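Long-range contacts in B-agarase (Agarivorans gilvus, PDB 5Z6P), which probably hydrolyses glycosidic bonds of agarose, as an agarase of glycoside hydrolase family 50: residues Asp460-Gly465 against Leu472-Asp477; Phe468-Pro473 against Glu509-Arg514; Phe62-Ile67 against Leu202-Arg207; Phe97-Arg102 against Gln135-Glu140; Ala311-Ile316 against Gln716-Pro721. One frame throughout, in Å; residues are numbered along the deposited sequence.

Interaction 1 of 5, residues Asp460-Gly465 against Leu472-Asp477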
# COMPACT_ATOMS: atom_id res chain seq x y z
N ASP A 460 -23.17 2.75 -15.31
CA ASP A 460 -23.69 1.81 -14.33
C ASP A 460 -22.54 1.21 -13.51
O ASP A 460 -21.41 1.14 -13.97
CB ASP A 460 -24.50 0.69 -15.00
CG ASP A 460 -25.73 1.22 -15.76
OD1 ASP A 460 -26.20 2.33 -15.43
OD2 ASP A 460 -26.23 0.55 -16.69
N GLN A 461 -22.85 0.80 -12.29
CA GLN A 461 -21.86 0.27 -11.38
C GLN A 461 -22.35 -0.99 -10.70
O GLN A 461 -23.56 -1.23 -10.62
CB GLN A 461 -21.49 1.30 -10.32
CG GLN A 461 -20.65 2.44 -10.84
CD GLN A 461 -20.41 3.47 -9.77
OE1 GLN A 461 -21.32 3.86 -9.06
NE2 GLN A 461 -19.17 3.90 -9.64
N VAL A 462 -21.41 -1.78 -10.20
CA VAL A 462 -21.75 -2.88 -9.32
C VAL A 462 -20.98 -2.71 -8.03
O VAL A 462 -19.98 -2.01 -8.00
CB VAL A 462 -21.42 -4.25 -9.94
CG1 VAL A 462 -22.27 -4.50 -11.17
CG2 VAL A 462 -20.00 -4.27 -10.32
N SER A 463 -21.46 -3.36 -6.98
CA SER A 463 -20.86 -3.23 -5.65
C SER A 463 -20.93 -4.52 -4.85
O SER A 463 -21.41 -5.55 -5.33
CB SER A 463 -21.57 -2.12 -4.88
OG SER A 463 -21.05 -1.98 -3.58
N SER A 464 -20.47 -4.46 -3.60
CA SER A 464 -20.64 -5.56 -2.66
C SER A 464 -21.68 -5.24 -1.59
O SER A 464 -22.00 -6.09 -0.77
CB SER A 464 -19.32 -5.92 -1.99
OG SER A 464 -18.51 -6.58 -2.92
N GLY A 465 -22.18 -4.01 -1.61
CA GLY A 465 -23.16 -3.57 -0.64
C GLY A 465 -23.97 -2.42 -1.18
O GLY A 465 -23.61 -1.83 -2.21
N LEU A 472 -17.54 -0.76 -8.52
CA LEU A 472 -16.77 -1.05 -9.72
C LEU A 472 -17.61 -0.74 -10.95
O LEU A 472 -18.83 -0.70 -10.87
CB LEU A 472 -16.32 -2.52 -9.74
CG LEU A 472 -15.29 -2.99 -8.70
CD1 LEU A 472 -15.94 -3.32 -7.39
CD2 LEU A 472 -14.54 -4.19 -9.22
N PRO A 473 -16.97 -0.53 -12.09
CA PRO A 473 -17.83 -0.24 -13.24
C PRO A 473 -18.62 -1.47 -13.71
O PRO A 473 -18.18 -2.59 -13.48
CB PRO A 473 -16.84 0.23 -14.31
CG PRO A 473 -15.53 -0.33 -13.89
CD PRO A 473 -15.55 -0.34 -12.40
N ASP A 474 -19.78 -1.25 -14.32
CA ASP A 474 -20.51 -2.31 -15.02
C ASP A 474 -20.04 -2.30 -16.47
O ASP A 474 -20.43 -1.44 -17.22
CB ASP A 474 -22.02 -2.07 -14.93
CG ASP A 474 -22.84 -3.26 -15.43
OD1 ASP A 474 -22.38 -3.98 -16.32
OD2 ASP A 474 -23.96 -3.45 -14.92
N PRO A 475 -19.17 -3.25 -16.85
CA PRO A 475 -18.58 -3.26 -18.19
C PRO A 475 -19.57 -3.62 -19.28
O PRO A 475 -19.18 -3.56 -20.43
CB PRO A 475 -17.48 -4.33 -18.09
CG PRO A 475 -17.94 -5.25 -17.07
CD PRO A 475 -18.76 -4.43 -16.07
N PHE A 476 -20.80 -3.98 -18.95
CA PHE A 476 -21.81 -4.25 -19.97
C PHE A 476 -22.66 -3.01 -20.26
O PHE A 476 -23.55 -3.04 -21.09
CB PHE A 476 -22.69 -5.43 -19.56
CG PHE A 476 -21.93 -6.73 -19.49
CD1 PHE A 476 -21.65 -7.46 -20.64
CD2 PHE A 476 -21.49 -7.22 -18.27
CE1 PHE A 476 -20.95 -8.66 -20.58
CE2 PHE A 476 -20.79 -8.43 -18.19
CZ PHE A 476 -20.52 -9.14 -19.35
N ASP A 477 -22.36 -1.91 -19.58
CA ASP A 477 -22.95 -0.63 -19.95
C ASP A 477 -22.10 -0.03 -21.07
O ASP A 477 -20.91 0.21 -20.89
CB ASP A 477 -23.02 0.31 -18.74
CG ASP A 477 -23.55 1.71 -19.08
OD1 ASP A 477 -23.73 2.10 -20.26
OD2 ASP A 477 -23.79 2.45 -18.11
O HOH W 1 -25.13 -2.10 -12.98
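Val-462 and Leu-472 form the antiparallel hydrogen-bonded pair of a small beta hairpin, with Val-462 N 2.9 Å from Leu-472 O and Leu-472 N 2.8 Å from Val-462 O. Both side chains lie on one face of this hairpin, Val-462 CG2 standing 4.1 Å from Leu-472 CB. These branched apolar chains suit a face that packs against Ile-524 and Phe-594. Beyond the strands Asp-474 N binds Asp-460 O. Asp-477, at the N-cap of helix 478-495, turns its carboxylate back: CG lies anti to the backbone N (chi1 176°), and OD2 receives an almost straight bond of 2.9 Å from Asp-460 N through its anti lone pair. The side chains of Asp-460 and Asp-477 cross at about a right angle, their carboxylate planes 42° apart and OD2 atoms 3.4 Å apart. A water bridges Gln-461 O to Asp-474 OD2, while Asp-474 OD1 makes an Asx turn to Phe-476 N and also binds Thr-538. The repulsion between Asp-460 and Asp-477 is probably offset by Arg-479, which forms a salt bridge to each.

Interaction 2 of 5, residues Phe468-Pro473 against Glu509-Arg514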
# COMPACT_ATOMS: atom_id res chain seq x y z
N PHE A 468 -22.09 1.26 -2.23
CA PHE A 468 -21.47 1.77 -3.47
C PHE A 468 -20.30 2.70 -3.14
O PHE A 468 -19.92 3.55 -3.95
CB PHE A 468 -22.48 2.48 -4.38
CG PHE A 468 -23.27 1.54 -5.23
CD1 PHE A 468 -24.39 0.88 -4.73
CD2 PHE A 468 -22.90 1.30 -6.55
CE1 PHE A 468 -25.11 -0.00 -5.53
CE2 PHE A 468 -23.60 0.43 -7.34
CZ PHE A 468 -24.71 -0.22 -6.83
N TRP A 469 -19.75 2.50 -1.95
CA TRP A 469 -18.60 3.27 -1.49
C TRP A 469 -17.36 3.04 -2.36
O TRP A 469 -16.67 3.99 -2.75
CB TRP A 469 -18.31 2.94 -0.03
CG TRP A 469 -16.90 3.23 0.40
CD1 TRP A 469 -16.32 4.45 0.50
CD2 TRP A 469 -15.92 2.27 0.81
NE1 TRP A 469 -15.02 4.32 0.94
CE2 TRP A 469 -14.75 3.00 1.13
CE3 TRP A 469 -15.90 0.88 0.93
CZ2 TRP A 469 -13.58 2.37 1.57
CZ3 TRP A 469 -14.74 0.26 1.36
CH2 TRP A 469 -13.60 1.01 1.68
N ALA A 470 -17.08 1.77 -2.63
CA ALA A 470 -16.01 1.41 -3.56
C ALA A 470 -16.60 0.55 -4.67
O ALA A 470 -16.26 -0.62 -4.82
CB ALA A 470 -14.90 0.67 -2.84
N ALA A 471 -17.50 1.14 -5.44
CA ALA A 471 -18.18 0.44 -6.51
C ALA A 471 -17.27 0.27 -7.73
O ALA A 471 -16.33 1.04 -7.94
CB ALA A 471 -19.43 1.18 -6.90
N LEU A 472 -17.54 -0.76 -8.52
CA LEU A 472 -16.77 -1.05 -9.72
C LEU A 472 -17.61 -0.74 -10.95
O LEU A 472 -18.83 -0.70 -10.87
CB LEU A 472 -16.32 -2.52 -9.74
CG LEU A 472 -15.29 -2.99 -8.70
CD1 LEU A 472 -15.94 -3.32 -7.39
CD2 LEU A 472 -14.54 -4.19 -9.22
N PRO A 473 -16.97 -0.53 -12.09
CA PRO A 473 -17.83 -0.24 -13.24
C PRO A 473 -18.62 -1.47 -13.71
O PRO A 473 -18.18 -2.59 -13.48
CB PRO A 473 -16.84 0.23 -14.31
CG PRO A 473 -15.53 -0.33 -13.89
CD PRO A 473 -15.55 -0.34 -12.40
N GLU A 509 -6.20 -1.03 -7.66
CA GLU A 509 -6.75 -1.61 -6.45
C GLU A 509 -8.28 -1.53 -6.32
O GLU A 509 -8.81 -0.94 -5.36
CB GLU A 509 -6.08 -0.94 -5.22
CG GLU A 509 -4.57 -1.21 -5.09
CD GLU A 509 -3.96 -0.79 -3.74
OE1 GLU A 509 -4.63 -0.05 -2.99
OE2 GLU A 509 -2.83 -1.21 -3.43
N LYS A 510 -9.00 -2.11 -7.27
CA LYS A 510 -10.45 -2.18 -7.14
C LYS A 510 -10.84 -3.23 -6.09
O LYS A 510 -10.08 -4.15 -5.80
CB LYS A 510 -11.11 -2.49 -8.50
CG LYS A 510 -10.94 -1.40 -9.53
CD LYS A 510 -11.78 -1.67 -10.79
CE LYS A 510 -11.56 -0.58 -11.85
NZ LYS A 510 -11.90 0.79 -11.35
N SER A 511 -12.04 -3.09 -5.51
CA SER A 511 -12.53 -4.05 -4.52
C SER A 511 -13.15 -5.30 -5.16
O SER A 511 -14.37 -5.49 -5.12
CB SER A 511 -13.55 -3.38 -3.60
OG SER A 511 -12.94 -2.36 -2.82
N TRP A 512 -12.33 -6.17 -5.75
CA TRP A 512 -12.84 -7.30 -6.56
C TRP A 512 -13.45 -8.40 -5.70
O TRP A 512 -14.13 -9.29 -6.21
CB TRP A 512 -11.73 -7.92 -7.42
CG TRP A 512 -11.19 -7.06 -8.50
CD1 TRP A 512 -9.98 -6.39 -8.51
CD2 TRP A 512 -11.81 -6.78 -9.76
NE1 TRP A 512 -9.82 -5.74 -9.71
CE2 TRP A 512 -10.93 -5.95 -10.48
CE3 TRP A 512 -13.04 -7.15 -10.33
CZ2 TRP A 512 -11.23 -5.49 -11.77
CZ3 TRP A 512 -13.33 -6.69 -11.60
CH2 TRP A 512 -12.43 -5.88 -12.31
N GLY A 513 -13.17 -8.34 -4.40
CA GLY A 513 -13.58 -9.38 -3.48
C GLY A 513 -12.42 -9.83 -2.61
O GLY A 513 -11.36 -10.21 -3.10
N ARG A 514 -12.62 -9.79 -1.30
CA ARG A 514 -11.58 -10.17 -0.35
C ARG A 514 -11.72 -11.62 0.08
O ARG A 514 -12.74 -12.02 0.65
CB ARG A 514 -11.62 -9.25 0.87
CG ARG A 514 -10.56 -9.55 1.92
CD ARG A 514 -10.78 -8.68 3.15
NE ARG A 514 -9.68 -8.82 4.10
CZ ARG A 514 -8.96 -7.81 4.55
NH1 ARG A 514 -9.23 -6.57 4.15
NH2 ARG A 514 -7.97 -8.03 5.41
O HOH W 2 -13.39 -0.59 -6.37
O HOH W 3 -13.81 0.95 -9.29
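Lys-510 NZ, whose side chain packs on Leu-472 and Pro-473, is 2.8 Å from a water that in turn gives a hydrogen bond to Ala-471 O. The lysine lies in the loop after strand 501-506, where Ser-511 is the centre of an inverse gamma turn; the opposing residues lead into and form the second strand of a short hairpin. A long chain suits Lys-510 because its methylenes can pack on apolar neighbours while the ammonium goes on to water, with Asp-507 as the partner of a long, weak ion pair. Extended as far as CE and bent only at the last torsion (chi4 -58°), it meets Pro-473 tip to tip, NZ 4.0 Å from Pro-473 CD. A second water links Ser-511 N to Ala-470 O, and Ser-511 OG comes within 3.6 Å of Ala-470 CB; the small side chains of both residues allow this approach. Leu-472 divides its branches, CD1 touching Ser-511 O and CD2 reaching the indole of Trp-512. Tyr-598, Phe-599 and Phe-620 also pack round that indole. The leucine makes a CH-pi contact over one face: CD2 sits 3.7 Å from the centroid of the six-membered ring and 19° off its normal.

Interaction 3 of 5, residues Phe62-Ile67 against Leu202-Arg207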
# COMPACT_ATOMS: atom_id res chain seq x y z
N PHE A 62 12.18 -18.68 33.08
CA PHE A 62 12.64 -17.51 33.85
C PHE A 62 11.76 -16.28 33.62
O PHE A 62 12.25 -15.21 33.27
CB PHE A 62 14.10 -17.19 33.51
CG PHE A 62 14.78 -16.28 34.52
CD1 PHE A 62 14.83 -16.63 35.86
CD2 PHE A 62 15.37 -15.09 34.11
CE1 PHE A 62 15.45 -15.80 36.78
CE2 PHE A 62 15.99 -14.26 35.03
CZ PHE A 62 16.03 -14.62 36.37
N GLU A 63 10.45 -16.45 33.80
CA GLU A 63 9.47 -15.38 33.67
C GLU A 63 9.45 -14.69 32.30
O GLU A 63 8.85 -13.63 32.15
CB GLU A 63 9.70 -14.33 34.76
CG GLU A 63 8.79 -14.52 35.96
CD GLU A 63 9.38 -13.94 37.23
OE1 GLU A 63 10.27 -13.07 37.13
OE2 GLU A 63 8.94 -14.35 38.32
N CYS A 64 10.08 -15.29 31.30
CA CYS A 64 9.96 -14.81 29.93
C CYS A 64 9.31 -15.88 29.07
O CYS A 64 9.65 -17.06 29.18
CB CYS A 64 11.32 -14.43 29.33
SG CYS A 64 11.87 -12.78 29.73
N LEU A 65 8.37 -15.47 28.23
CA LEU A 65 7.84 -16.35 27.21
C LEU A 65 8.73 -16.29 25.97
O LEU A 65 8.77 -15.28 25.27
CB LEU A 65 6.39 -15.97 26.88
CG LEU A 65 5.74 -16.58 25.64
CD1 LEU A 65 5.80 -18.09 25.68
CD2 LEU A 65 4.30 -16.10 25.51
N GLU A 66 9.44 -17.38 25.70
CA GLU A 66 10.32 -17.47 24.54
C GLU A 66 9.54 -17.98 23.35
O GLU A 66 8.99 -19.08 23.41
CB GLU A 66 11.52 -18.41 24.82
CG GLU A 66 12.27 -18.11 26.09
CD GLU A 66 13.52 -18.98 26.28
OE1 GLU A 66 13.86 -19.79 25.40
OE2 GLU A 66 14.16 -18.85 27.34
N ILE A 67 9.47 -17.20 22.29
CA ILE A 67 8.75 -17.65 21.10
C ILE A 67 9.65 -17.62 19.88
O ILE A 67 10.40 -16.67 19.66
CB ILE A 67 7.47 -16.81 20.81
CG1 ILE A 67 7.79 -15.32 20.76
CG2 ILE A 67 6.38 -17.08 21.84
CD1 ILE A 67 6.65 -14.49 20.19
N LEU A 202 11.49 -12.56 23.10
CA LEU A 202 11.24 -12.74 24.51
C LEU A 202 10.11 -11.80 24.92
O LEU A 202 10.24 -10.61 24.78
CB LEU A 202 12.50 -12.45 25.33
CG LEU A 202 13.71 -13.29 25.01
CD1 LEU A 202 14.88 -12.83 25.84
CD2 LEU A 202 13.39 -14.76 25.24
N LEU A 203 9.02 -12.36 25.42
CA LEU A 203 7.85 -11.60 25.82
C LEU A 203 7.68 -11.76 27.32
O LEU A 203 7.84 -12.84 27.85
CB LEU A 203 6.61 -12.11 25.09
CG LEU A 203 6.60 -12.16 23.56
CD1 LEU A 203 5.28 -12.71 23.03
CD2 LEU A 203 6.90 -10.78 22.94
N SER A 204 7.35 -10.68 28.01
CA SER A 204 7.20 -10.69 29.46
C SER A 204 6.30 -9.50 29.85
O SER A 204 6.04 -8.60 29.05
CB SER A 204 8.59 -10.62 30.14
OG SER A 204 9.16 -9.34 29.90
N ASN A 205 5.82 -9.51 31.08
CA ASN A 205 5.25 -8.33 31.70
C ASN A 205 4.00 -7.80 31.02
O ASN A 205 3.77 -6.60 30.97
CB ASN A 205 6.35 -7.29 31.72
CG ASN A 205 7.55 -7.68 32.60
OD1 ASN A 205 8.02 -6.80 33.33
ND2 ASN A 205 7.80 -9.00 32.79
N PHE A 206 3.15 -8.73 30.61
CA PHE A 206 1.81 -8.41 30.16
C PHE A 206 1.05 -7.77 31.31
O PHE A 206 1.09 -8.24 32.44
CB PHE A 206 1.05 -9.66 29.66
CG PHE A 206 1.60 -10.24 28.38
CD1 PHE A 206 2.61 -11.17 28.42
CD2 PHE A 206 1.11 -9.83 27.15
CE1 PHE A 206 3.13 -11.70 27.28
CE2 PHE A 206 1.64 -10.37 25.99
CZ PHE A 206 2.64 -11.30 26.06
N ARG A 207 0.35 -6.68 30.98
CA ARG A 207 -0.27 -5.82 31.97
C ARG A 207 -1.27 -4.88 31.33
O ARG A 207 -1.26 -4.68 30.12
CB ARG A 207 0.80 -5.00 32.68
CG ARG A 207 1.51 -4.01 31.77
CD ARG A 207 2.88 -3.67 32.30
NE ARG A 207 3.54 -2.63 31.55
CZ ARG A 207 4.55 -2.83 30.70
NH1 ARG A 207 5.00 -4.05 30.49
NH2 ARG A 207 5.10 -1.81 30.06
O HOH W 4 6.49 -11.49 33.00
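This is an antiparallel strand pairing in the N-terminal beta domain, where Cys-64 to Ile-67 run alongside the early part of strand 199-210. The axes of the two strand segments approach to 4.5 Å, and their directions lie 152° apart. Leu-65 and Leu-203 are the hydrogen-bonded pair: Leu-65 N lies 2.7 Å from Leu-203 O, and Leu-203 N gives its bond back to Leu-65 O. Glu-66 and Leu-202 follow as a non-hydrogen-bonded pair on the other face. Side chains thus alternate, as in any beta sheet, here within the carbohydrate-binding-module-like domain of the agarase family. On the face of Leu-65 and Leu-203 the residues are buried and apolar. Ile-67 crosses Leu-203 at about a right angle and touches it methyl to methyl, CD1 to CD1 at 3.6 Å. Its CG1 stands between the backbone N and the carbonyl carbon (chi1 53°), which carries CD1 across to that neighbour. Phe-53 packs on both Leu-65 and Ile-67. The face of Glu-66 and Leu-202 is less enclosed and accepts a longer, amphipathic chain: Glu-66 lies beside Leu-202, pointing the same way, with its CG 3.6 Å from Leu-202 CD2, while its carboxylate forms a salt bridge with Arg-61. Nearer the start of the strand, Cys-64 SG rests 3.9 Å from Ser-204 CB. A water accepts from Asn-205 N at 2.8 Å and makes a weak bond to Glu-63 O.

Interaction 4 of 5, residues Phe97-Arg102 against Gln135-Glu140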
# COMPACT_ATOMS: atom_id res chain seq x y z
N PHE A 97 -3.27 -1.84 26.78
CA PHE A 97 -2.76 -3.19 26.88
C PHE A 97 -1.26 -3.10 26.57
O PHE A 97 -0.87 -2.48 25.58
CB PHE A 97 -3.49 -4.13 25.93
CG PHE A 97 -2.83 -5.47 25.80
CD1 PHE A 97 -2.97 -6.43 26.78
CD2 PHE A 97 -2.06 -5.77 24.69
CE1 PHE A 97 -2.36 -7.67 26.67
CE2 PHE A 97 -1.44 -7.01 24.56
CZ PHE A 97 -1.59 -7.95 25.55
N ALA A 98 -0.43 -3.67 27.42
CA ALA A 98 1.01 -3.50 27.29
C ALA A 98 1.78 -4.79 27.56
O ALA A 98 1.30 -5.70 28.22
CB ALA A 98 1.48 -2.41 28.21
N PHE A 99 2.99 -4.85 27.02
CA PHE A 99 3.92 -5.93 27.32
C PHE A 99 5.32 -5.50 26.94
O PHE A 99 5.51 -4.54 26.21
CB PHE A 99 3.53 -7.22 26.59
CG PHE A 99 3.50 -7.08 25.09
CD1 PHE A 99 2.34 -6.69 24.44
CD2 PHE A 99 4.62 -7.35 24.33
CE1 PHE A 99 2.30 -6.56 23.07
CE2 PHE A 99 4.58 -7.23 22.96
CZ PHE A 99 3.43 -6.82 22.34
N ASP A 100 6.31 -6.22 27.44
CA ASP A 100 7.69 -5.92 27.08
C ASP A 100 8.16 -6.97 26.11
O ASP A 100 7.70 -8.10 26.16
CB ASP A 100 8.58 -5.88 28.32
CG ASP A 100 8.23 -4.73 29.25
OD1 ASP A 100 7.54 -3.79 28.80
OD2 ASP A 100 8.65 -4.77 30.42
N ALA A 101 9.08 -6.59 25.22
CA ALA A 101 9.59 -7.51 24.23
C ALA A 101 11.05 -7.24 23.86
O ALA A 101 11.45 -6.08 23.75
CB ALA A 101 8.73 -7.46 22.98
N ARG A 102 11.81 -8.31 23.67
CA ARG A 102 13.15 -8.28 23.09
C ARG A 102 13.19 -9.18 21.88
O ARG A 102 12.59 -10.23 21.89
CB ARG A 102 14.21 -8.75 24.08
CG ARG A 102 14.49 -7.82 25.21
CD ARG A 102 15.91 -8.03 25.68
NE ARG A 102 16.03 -9.16 26.58
CZ ARG A 102 17.03 -10.03 26.56
NH1 ARG A 102 18.00 -9.93 25.66
NH2 ARG A 102 17.06 -11.01 27.44
N GLN A 135 12.33 -3.24 25.01
CA GLN A 135 11.30 -2.22 24.79
C GLN A 135 10.02 -2.46 25.57
O GLN A 135 9.60 -3.59 25.68
CB GLN A 135 10.90 -2.19 23.32
CG GLN A 135 11.75 -1.51 22.20
CD GLN A 135 12.65 -2.48 21.44
OE1 GLN A 135 13.84 -2.49 21.70
NE2 GLN A 135 12.05 -3.48 20.79
N SER A 136 9.33 -1.40 26.00
CA SER A 136 7.94 -1.52 26.46
C SER A 136 7.00 -1.08 25.35
O SER A 136 7.23 -0.06 24.72
CB SER A 136 7.67 -0.69 27.71
OG SER A 136 8.08 -1.37 28.87
N PHE A 137 5.94 -1.85 25.11
CA PHE A 137 4.99 -1.54 24.05
C PHE A 137 3.60 -1.32 24.61
O PHE A 137 3.17 -2.04 25.49
CB PHE A 137 4.98 -2.64 22.99
CG PHE A 137 6.29 -2.81 22.28
CD1 PHE A 137 6.61 -2.00 21.21
CD2 PHE A 137 7.21 -3.74 22.71
CE1 PHE A 137 7.81 -2.13 20.57
CE2 PHE A 137 8.40 -3.88 22.07
CZ PHE A 137 8.71 -3.07 21.00
N MET A 138 2.90 -0.31 24.10
CA MET A 138 1.59 0.07 24.60
C MET A 138 0.58 0.13 23.47
O MET A 138 0.82 0.77 22.44
CB MET A 138 1.64 1.42 25.30
CG MET A 138 2.71 1.55 26.37
SD MET A 138 2.03 1.36 28.02
CE MET A 138 1.22 2.95 28.30
N VAL A 139 -0.56 -0.53 23.64
CA VAL A 139 -1.65 -0.44 22.69
C VAL A 139 -2.83 0.25 23.38
O VAL A 139 -3.48 -0.35 24.24
CB VAL A 139 -2.07 -1.81 22.17
CG1 VAL A 139 -3.13 -1.67 21.10
CG2 VAL A 139 -0.87 -2.56 21.63
N GLU A 140 -3.08 1.51 23.03
CA GLU A 140 -4.07 2.30 23.74
C GLU A 140 -5.46 1.99 23.27
O GLU A 140 -5.79 2.15 22.11
CB GLU A 140 -3.80 3.80 23.58
CG GLU A 140 -4.92 4.67 24.16
CD GLU A 140 -4.47 6.08 24.50
OE1 GLU A 140 -3.54 6.24 25.32
OE2 GLU A 140 -5.05 7.03 23.94
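Phe-137 inclines its ring toward Ala-101, with CE2 3.7 Å from Ala-101 CB, and the small methyl leaves room for the large ring. The same benzyl group meets Phe-99 obliquely, Phe-137 CD2 lying 4.4 Å from Phe-99 CE2, while Phe-99 O sits at the edge of the Phe-137 ring. Their first torsions differ: CG of Phe-137 is anti to its carbonyl carbon (chi1 -63°), whereas that of Phe-99 stands between the backbone N and the carbonyl carbon (chi1 59°), which brings its ring back toward Phe-137 and to Phe-206. The strands that carry them, 95-103 and 135-140, pair antiparallel in the carbohydrate-binding-module-like domain, with reciprocal backbone bonds joining Phe-97 to Val-139, Phe-99 to Phe-137 and Ala-101 to Gln-135. Phe-97 and Val-139 continue the apolar face, and Val-139 packs on Ile-113 and Ile-115. The other face is mixed. Met-138 sets SD 3.8 Å from Ala-98 CB. Ser-136 OG donates to Asp-100 OD1 at a modelled, doubtfully short 2.5 Å, and Arg-207 binds both groups.

Interaction 5 of 5, residues Ala311-Ile316 against Gln716-Pro721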
# COMPACT_ATOMS: atom_id res chain seq x y z
N ALA A 311 2.33 16.15 -6.96
CA ALA A 311 0.94 16.24 -6.53
C ALA A 311 0.63 15.55 -5.20
O ALA A 311 -0.35 15.88 -4.55
CB ALA A 311 0.04 15.68 -7.61
N ASN A 312 1.45 14.59 -4.80
CA ASN A 312 1.19 13.87 -3.56
C ASN A 312 2.00 14.40 -2.36
O ASN A 312 1.92 13.83 -1.28
CB ASN A 312 1.46 12.35 -3.73
CG ASN A 312 0.43 11.64 -4.63
OD1 ASN A 312 0.12 12.09 -5.72
ND2 ASN A 312 -0.06 10.51 -4.16
N THR A 313 2.75 15.49 -2.56
CA THR A 313 3.60 16.08 -1.51
C THR A 313 2.92 17.17 -0.63
O THR A 313 3.47 17.61 0.36
CB THR A 313 4.89 16.68 -2.14
OG1 THR A 313 4.55 17.78 -3.01
CG2 THR A 313 5.62 15.62 -2.96
N SER A 314 1.72 17.58 -0.99
CA SER A 314 1.07 18.64 -0.23
C SER A 314 0.50 18.13 1.10
O SER A 314 0.14 16.97 1.23
CB SER A 314 -0.02 19.30 -1.06
OG SER A 314 -1.22 18.57 -1.00
N THR A 315 0.47 19.02 2.08
CA THR A 315 -0.03 18.73 3.41
C THR A 315 -0.95 19.87 3.90
O THR A 315 -0.79 21.02 3.49
CB THR A 315 1.17 18.50 4.38
OG1 THR A 315 0.70 17.97 5.62
CG2 THR A 315 1.93 19.82 4.64
N ILE A 316 -1.90 19.56 4.76
CA ILE A 316 -2.85 20.55 5.26
C ILE A 316 -2.17 21.52 6.25
O ILE A 316 -1.51 21.09 7.20
CB ILE A 316 -4.05 19.88 5.94
CG1 ILE A 316 -4.92 19.18 4.89
CG2 ILE A 316 -4.87 20.88 6.74
CD1 ILE A 316 -5.68 20.13 3.97
N GLN A 716 7.34 4.87 -2.34
CA GLN A 716 7.32 5.80 -3.46
C GLN A 716 8.64 6.60 -3.47
O GLN A 716 9.46 6.44 -2.58
CB GLN A 716 6.12 6.76 -3.32
CG GLN A 716 6.15 7.50 -1.98
CD GLN A 716 5.00 8.48 -1.77
OE1 GLN A 716 4.20 8.72 -2.66
NE2 GLN A 716 4.93 9.05 -0.56
N TYR A 717 8.82 7.45 -4.48
CA TYR A 717 10.02 8.28 -4.64
C TYR A 717 10.30 9.12 -3.38
O TYR A 717 11.37 9.04 -2.79
CB TYR A 717 9.84 9.20 -5.84
CG TYR A 717 11.02 10.05 -6.26
CD1 TYR A 717 12.32 9.71 -5.92
CD2 TYR A 717 10.82 11.18 -7.04
CE1 TYR A 717 13.39 10.47 -6.33
CE2 TYR A 717 11.88 11.96 -7.46
CZ TYR A 717 13.18 11.59 -7.10
OH TYR A 717 14.25 12.34 -7.51
N ILE A 718 9.29 9.88 -2.97
CA ILE A 718 9.41 10.91 -1.93
C ILE A 718 8.73 10.48 -0.63
O ILE A 718 7.64 9.94 -0.66
CB ILE A 718 8.78 12.24 -2.42
CG1 ILE A 718 9.41 12.67 -3.76
CG2 ILE A 718 8.88 13.34 -1.37
CD1 ILE A 718 8.53 13.58 -4.57
N ASP A 719 9.39 10.71 0.51
CA ASP A 719 8.72 10.60 1.81
C ASP A 719 7.30 11.22 1.79
O ASP A 719 7.10 12.25 1.15
CB ASP A 719 9.55 11.32 2.90
CG ASP A 719 10.44 10.37 3.70
OD1 ASP A 719 10.32 9.14 3.54
OD2 ASP A 719 11.25 10.88 4.52
N SER A 720 6.34 10.59 2.46
CA SER A 720 5.09 11.27 2.81
C SER A 720 5.39 12.49 3.66
O SER A 720 6.36 12.48 4.41
CB SER A 720 4.13 10.38 3.61
OG SER A 720 3.88 9.13 3.02
N PRO A 721 4.54 13.53 3.61
CA PRO A 721 4.67 14.60 4.61
C PRO A 721 4.46 14.03 6.00
O PRO A 721 3.64 13.15 6.15
CB PRO A 721 3.55 15.59 4.25
CG PRO A 721 3.19 15.27 2.85
CD PRO A 721 3.45 13.81 2.66
O HOH W 5 1.51 9.22 -2.04
O HOH W 6 2.92 11.47 -0.02
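The loop after strand 299-305, with the start of strand 315-325, meets the loop after strand 709-714; strands 299-305 and 709-714 are sheet neighbours, consistent with the start and close of the catalytic barrel expected for this family. Pro-721 is the wedge: its CG lies 3.4 Å from Thr-313 O and 3.8 Å from Ser-314 O, so the compact ring fits against a bend of backbone. Its CB rests 3.8 Å from Thr-315 CB as the side chains slide past each other. Thr-315 OG1, anti to the backbone N (chi1 -169°), is hydrogen-bonded to Thr-723 and Gly-724. Thr-313 turns its methyl to the interface, CG2 meeting Ile-718 CD1 at 3.9 Å, while OG1 bonds to Leu-310 O and Ser-396. Asn-312 OD1 is hydrogen-bonded to Arg-309; one water accepts from Asn-312 ND2 at 2.9 Å and lies 2.8 Å from Gln-716 OE1, another between Asn-312 O and Gln-716 NE2. Apolar contact joins the loops directly and water bridges them indirectly, leaving the threonine hydroxyls to outside partners.

Overall arrangement
The five contacts fall into two regions. Interactions 3 and 4 lie in the N-terminal carbohydrate-binding-module-like domain, centres 11 Å apart; strand 199-210 pairs with both 64-69 and 95-103, joining them, and the chain makes interaction 4 between the halves of interaction 3. The rest lie in the later, probably catalytic part. Interactions 1 and 2 share Leu-472 and Pro-473 on strand 472-473, their centres 9 Å apart. Both come between residues 311-316 and 716-721, 400 residues apart; interaction 5 ties an early part of this region to a late one, while interactions 3 and 4 hold together strands of the separate N-terminal domain. Interactions 1 and 3, centres 51 Å apart, lie on opposite sides of the chain's centre.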